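Local coordinates for protein putative xylanase (PDB 2P1G) that is of unknown function but is probably a hydrolase, perhaps acting on glycosyl bonds or amidase-like, at residues A[40-43]-A[44-47]; A[206-209]-A[210-213]. One frame throughout, in Å; residues are numbered along the deposited sequence.

Contact 1: residues A[40-43]-A[44-47]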
ATOM      1  N   GLU A  40       4.630  15.880   0.208  1.00 18.41           N
ATOM      2  CA  GLU A  40       3.220  15.666   0.525  1.00 18.30           C
ATOM      3  C   GLU A  40       2.894  14.246   0.089  1.00 17.03           C
ATOM      4  O   GLU A  40       3.109  13.889  -1.075  1.00 16.76           O
ATOM      5  CB  GLU A  40       2.338  16.620  -0.283  1.00 18.82           C
ATOM      6  CG  GLU A  40       2.768  18.064  -0.226  1.00 22.53           C
ATOM      7  CD  GLU A  40       2.015  18.917  -1.207  1.00 26.68           C
ATOM      8  OE1 GLU A  40       2.287  18.820  -2.433  1.00 26.87           O
ATOM      9  OE2 GLU A  40       1.141  19.684  -0.738  1.00 30.25           O
ATOM     10  N   VAL A  41       2.385  13.437   1.004  1.00 15.50           N
ATOM     11  CA  VAL A  41       2.197  12.019   0.709  1.00 13.98           C
ATOM     12  C   VAL A  41       0.824  11.526   1.138  1.00 13.42           C
ATOM     13  O   VAL A  41       0.141  12.164   1.959  1.00 12.98           O
ATOM     14  CB  VAL A  41       3.289  11.144   1.400  1.00 13.41           C
ATOM     15  CG1 VAL A  41       4.676  11.499   0.906  1.00 14.26           C
ATOM     16  CG2 VAL A  41       3.214  11.253   2.953  1.00 12.46           C
ATOM     17  N   ASP A  42       0.421  10.380   0.592  1.00 13.15           N
ATOM     18  CA  ASP A  42      -0.729   9.636   1.122  1.00 13.63           C
ATOM     19  C   ASP A  42      -0.273   8.262   1.626  1.00 13.67           C
ATOM     20  O   ASP A  42       0.926   7.976   1.651  1.00 12.04           O
ATOM     21  CB  ASP A  42      -1.891   9.553   0.112  1.00 14.58           C
ATOM     22  CG  ASP A  42      -1.515   8.837  -1.186  1.00 16.53           C
ATOM     23  OD1 ASP A  42      -0.816   7.804  -1.121  1.00 16.35           O
ATOM     24  OD2 ASP A  42      -1.971   9.283  -2.273  1.00 17.77           O
ATOM     25  N   CYS A  43      -1.206   7.415   2.047  1.00 13.55           N
ATOM     26  CA  CYS A  43      -0.778   6.177   2.676  1.00 15.54           C
ATOM     27  C   CYS A  43       0.077   5.299   1.739  1.00 14.10           C
ATOM     28  O   CYS A  43       1.010   4.625   2.174  1.00 14.09           O
ATOM     29  CB  CYS A  43      -1.975   5.438   3.266  1.00 17.01           C
ATOM     30  SG  CYS A  43      -2.883   4.444   2.119  1.00 27.53           S
ATOM     31  N   THR A  44      -0.239   5.348   0.452  1.00 13.54           N
ATOM     32  CA  THR A  44       0.438   4.523  -0.529  1.00 12.77           C
ATOM     33  C   THR A  44       1.734   5.159  -1.012  1.00 11.62           C
ATOM     34  O   THR A  44       2.757   4.495  -1.048  1.00 10.13           O
ATOM     35  CB  THR A  44      -0.494   4.199  -1.694  1.00 13.78           C
ATOM     36  OG1 THR A  44      -1.502   3.298  -1.217  1.00 16.12           O
ATOM     37  CG2 THR A  44       0.289   3.542  -2.832  1.00 15.24           C
ATOM     38  N   THR A  45       1.719   6.444  -1.354  1.00 10.33           N
ATOM     39  CA  THR A  45       2.956   7.026  -1.901  1.00  9.20           C
ATOM     40  C   THR A  45       4.034   7.041  -0.817  1.00  8.93           C
ATOM     41  O   THR A  45       5.211   6.861  -1.124  1.00  7.77           O
ATOM     42  CB  THR A  45       2.786   8.416  -2.551  1.00 10.92           C
ATOM     43  OG1 THR A  45       2.462   9.387  -1.556  1.00 11.09           O
ATOM     44  CG2 THR A  45       1.706   8.390  -3.604  1.00  9.85           C
ATOM     45  N   PHE A  46       3.634   7.194   0.449  1.00  8.99           N
ATOM     46  CA  PHE A  46       4.596   7.130   1.534  1.00  9.90           C
ATOM     47  C   PHE A  46       5.363   5.809   1.475  1.00  9.76           C
ATOM     48  O   PHE A  46       6.592   5.797   1.424  1.00 10.56           O
ATOM     49  CB  PHE A  46       3.921   7.304   2.911  1.00 10.18           C
ATOM     50  CG  PHE A  46       4.799   6.893   4.070  1.00 11.45           C
ATOM     51  CD1 PHE A  46       6.121   7.366   4.156  1.00 10.78           C
ATOM     52  CD2 PHE A  46       4.331   6.015   5.039  1.00  9.80           C
ATOM     53  CE1 PHE A  46       6.955   6.994   5.199  1.00 12.09           C
ATOM     54  CE2 PHE A  46       5.175   5.625   6.122  1.00 11.78           C
ATOM     55  CZ  PHE A  46       6.483   6.131   6.197  1.00 12.24           C
ATOM     56  N   VAL A  47       4.639   4.701   1.462  1.00  9.09           N
ATOM     57  CA  VAL A  47       5.276   3.390   1.439  1.00 10.65           C
ATOM     58  C   VAL A  47       6.104   3.185   0.171  1.00 11.16           C
ATOM     59  O   VAL A  47       7.212   2.641   0.243  1.00 11.32           O
ATOM     60  CB  VAL A  47       4.240   2.282   1.670  1.00 11.01           C
ATOM     61  CG1 VAL A  47       4.825   0.904   1.422  1.00 10.91           C
ATOM     62  CG2 VAL A  47       3.674   2.403   3.084  1.00 11.43           C
TER
HETATM   63  O   HOH W   1       3.078  11.758  -3.043  1.00 15.21           O
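Asp42 and Thr45 meet at the start of helix 43-54 as a capping box. The Asp42 side chain leaves its CB with CG lodged between the backbone N and the carbonyl carbon (chi1 61°), which turns the carboxylate back over the first turn. Asp42 CG lies 4.0 Å from Thr45 OG1, and beyond it the two oxygens differ. Asp42 OD1 accepts from Thr45 N at 2.9 Å, a nearly straight bond of 171°. A second, weak bond reaches Asp42 OD1 from Thr44 N at 3.0 Å. Asp42 OD2 faces the Thr45 methyl CG2.

Thr45 returns the bond. Thr45 OG1 accepts from Asp42 N at 3.1 Å and also shares a water with Glu40 O. The backbone adds a helical bond, Phe46 N to Asp42 O. Val41 CG2 rests on Phe46 CB at 4.0 Å. The Phe46 ring also packs edge-to-face with Phe16. Cys43 opens the helix and its side chain touches His191, consistent with the Cys-His pair of the CA clan of peptidases.

A negative charge here would suit the positive end of the helix dipole, and the reciprocal bonds tie the incoming loop to the first turn.

Contact 2: residues A[206-209]-A[210-213]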
ATOM      1  N   HIS A 206       2.780   5.357   9.393  1.00 10.41           N
ATOM      2  CA  HIS A 206       1.869   5.492   8.274  1.00 11.58           C
ATOM      3  C   HIS A 206       1.509   6.940   8.006  1.00 12.37           C
ATOM      4  O   HIS A 206       1.674   7.797   8.883  1.00 12.46           O
ATOM      5  CB  HIS A 206       0.605   4.642   8.519  1.00 11.33           C
ATOM      6  CG  HIS A 206      -0.297   5.165   9.606  1.00 13.74           C
ATOM      7  ND1 HIS A 206       0.102   5.293  10.922  1.00 15.64           N
ATOM      8  CD2 HIS A 206      -1.591   5.556   9.572  1.00 14.83           C
ATOM      9  CE1 HIS A 206      -0.905   5.751  11.646  1.00 15.95           C
ATOM     10  NE2 HIS A 206      -1.947   5.909  10.851  1.00 17.45           N
ATOM     11  N   ALA A 207       1.059   7.218   6.782  1.00 12.54           N
ATOM     12  CA  ALA A 207       0.557   8.536   6.467  1.00 13.76           C
ATOM     13  C   ALA A 207      -0.909   8.545   6.848  1.00 15.23           C
ATOM     14  O   ALA A 207      -1.701   7.805   6.281  1.00 15.35           O
ATOM     15  CB  ALA A 207       0.750   8.857   4.992  1.00 13.69           C
ATOM     16  N   SER A 208      -1.237   9.388   7.824  1.00 16.95           N
ATOM     17  CA  SER A 208      -2.562   9.440   8.449  1.00 18.56           C
ATOM     18  C   SER A 208      -3.344  10.670   7.973  1.00 19.21           C
ATOM     19  O   SER A 208      -2.885  11.793   8.153  1.00 19.11           O
ATOM     20  CB  SER A 208      -2.384   9.522   9.977  1.00 18.53           C
ATOM     21  OG  SER A 208      -3.624   9.741  10.645  1.00 20.11           O
ATOM     22  N   SER A 209      -4.517  10.458   7.376  1.00 20.81           N
ATOM     23  CA  SER A 209      -5.386  11.572   7.035  1.00 22.13           C
ATOM     24  C   SER A 209      -6.003  12.134   8.324  1.00 22.83           C
ATOM     25  O   SER A 209      -6.315  13.321   8.397  1.00 23.09           O
ATOM     26  CB  SER A 209      -6.476  11.144   6.050  1.00 22.44           C
ATOM     27  OG  SER A 209      -7.271  10.116   6.619  1.00 24.89           O
ATOM     28  N   LYS A 210      -6.151  11.284   9.338  1.00 23.07           N
ATOM     29  CA  LYS A 210      -6.660  11.721  10.651  1.00 24.46           C
ATOM     30  C   LYS A 210      -5.746  12.751  11.321  1.00 24.35           C
ATOM     31  O   LYS A 210      -6.218  13.805  11.771  1.00 25.03           O
ATOM     32  CB  LYS A 210      -6.892  10.511  11.559  1.00 24.52           C
ATOM     33  CG  LYS A 210      -7.527  10.831  12.919  1.00 25.01           C
ATOM     34  CD  LYS A 210      -7.835   9.560  13.688  1.00 25.97           C
ATOM     35  CE  LYS A 210      -8.261   9.882  15.107  1.00 29.48           C
ATOM     36  NZ  LYS A 210      -8.857   8.701  15.780  1.00 32.48           N
ATOM     37  N   GLU A 211      -4.444  12.453  11.367  1.00 23.72           N
ATOM     38  CA  GLU A 211      -3.431  13.331  11.962  1.00 23.61           C
ATOM     39  C   GLU A 211      -2.940  14.373  10.979  1.00 22.08           C
ATOM     40  O   GLU A 211      -2.309  15.361  11.371  1.00 22.13           O
ATOM     41  CB  GLU A 211      -2.223  12.515  12.463  1.00 23.81           C
ATOM     42  CG  GLU A 211      -2.573  11.319  13.342  1.00 28.51           C
ATOM     43  CD  GLU A 211      -2.739  11.675  14.807  1.00 34.58           C
ATOM     44  OE1 GLU A 211      -3.626  12.504  15.130  1.00 36.12           O
ATOM     45  OE2 GLU A 211      -1.983  11.117  15.645  1.00 37.65           O
ATOM     46  N   GLY A 212      -3.215  14.143   9.694  1.00 20.78           N
ATOM     47  CA  GLY A 212      -2.793  15.042   8.625  1.00 18.51           C
ATOM     48  C   GLY A 212      -1.316  14.993   8.299  1.00 17.01           C
ATOM     49  O   GLY A 212      -0.778  15.922   7.697  1.00 16.57           O
ATOM     50  N   LYS A 213      -0.645  13.917   8.709  1.00 15.88           N
ATOM     51  CA  LYS A 213       0.785  13.784   8.462  1.00 14.06           C
ATOM     52  C   LYS A 213       1.250  12.353   8.707  1.00 13.54           C
ATOM     53  O   LYS A 213       0.494  11.534   9.247  1.00 12.74           O
ATOM     54  CB  LYS A 213       1.584  14.735   9.364  1.00 14.42           C
ATOM     55  CG  LYS A 213       1.463  14.402  10.854  1.00 14.52           C
ATOM     56  CD  LYS A 213       1.845  15.619  11.702  1.00 17.91           C
ATOM     57  CE  LYS A 213       1.808  15.291  13.189  1.00 19.62           C
ATOM     58  NZ  LYS A 213       2.169  16.495  14.028  1.00 24.12           N
TER
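Ser208 and Lys213 form an antiparallel hydrogen-bonded pair, CA to CA 5.5 Å, that closes the tight connection between strands 201-208 and 213-216. The two bonds of the pair are unequal. Ser208 N gives a bond of 3.1 Å to Lys213 O. The return bond from Lys213 N to Ser208 O is weak. Ser208 O also receives a short but weak bond from Gly212 N at 2.8 Å, so one carbonyl serves two successive amides as the chain turns.

The side chains of Ser208 and Lys213 lie on the same face of the sheet. The side-chain work falls to Ser208. Its hydroxyl lies opposite the backbone N about the bond from CA to CB (chi1 173°), and this carries OG into the bend of the turn. There Ser208 OG accepts from Glu211 N at 2.9 Å and 166°, the straightest bond of the contact. Lys210 CB lies 3.5 Å from Ser208 OG. Glu211 CG approaches Ser208 OG at 3.3 Å, which places the methylenes of Glu211 alongside the serine. Glu211 then bends at chi2, and its carboxylate leads outward, toward a long, weak ion pair with Lys218. Gly212 has positive phi (74°) where the chain swings back toward the second strand, and its backbone is also bonded to Tyr21.

Backbone amides and a buried serine hydroxyl therefore shape this hairpin connection. The charged tips of Lys210 and Glu211 lie outside that inner network. Ser208 joins the strand end to the bend through its amide, carbonyl and hydroxyl. The Glu211 amide satisfies the buried hydroxyl, and this bond fixes the bend against the end of strand 201-208.

How the contacts relate
Contact 1 lies deeper in the fold, with four of its touching residues buried and none exposed. Contact 2 is more mixed: His206, Ala207 and Ser208 are buried, while Ser209, Lys210 and Glu211 are exposed. Their centres are about 10 Å apart, and they touch through packing alone. Ala207 CB meets Asp42 O at 3.5 Å, and Phe46 CE2 and CD2 reach His206 CA and Ala207 N. The start of helix 43-54 thus sits against strand 201-208. Both contacts satisfy backbone amides with a side-chain oxygen, but contact 1 uses a carboxylate and a hydroxyl reciprocally, whereas contact 2 uses one serine hydroxyl within a strand connection.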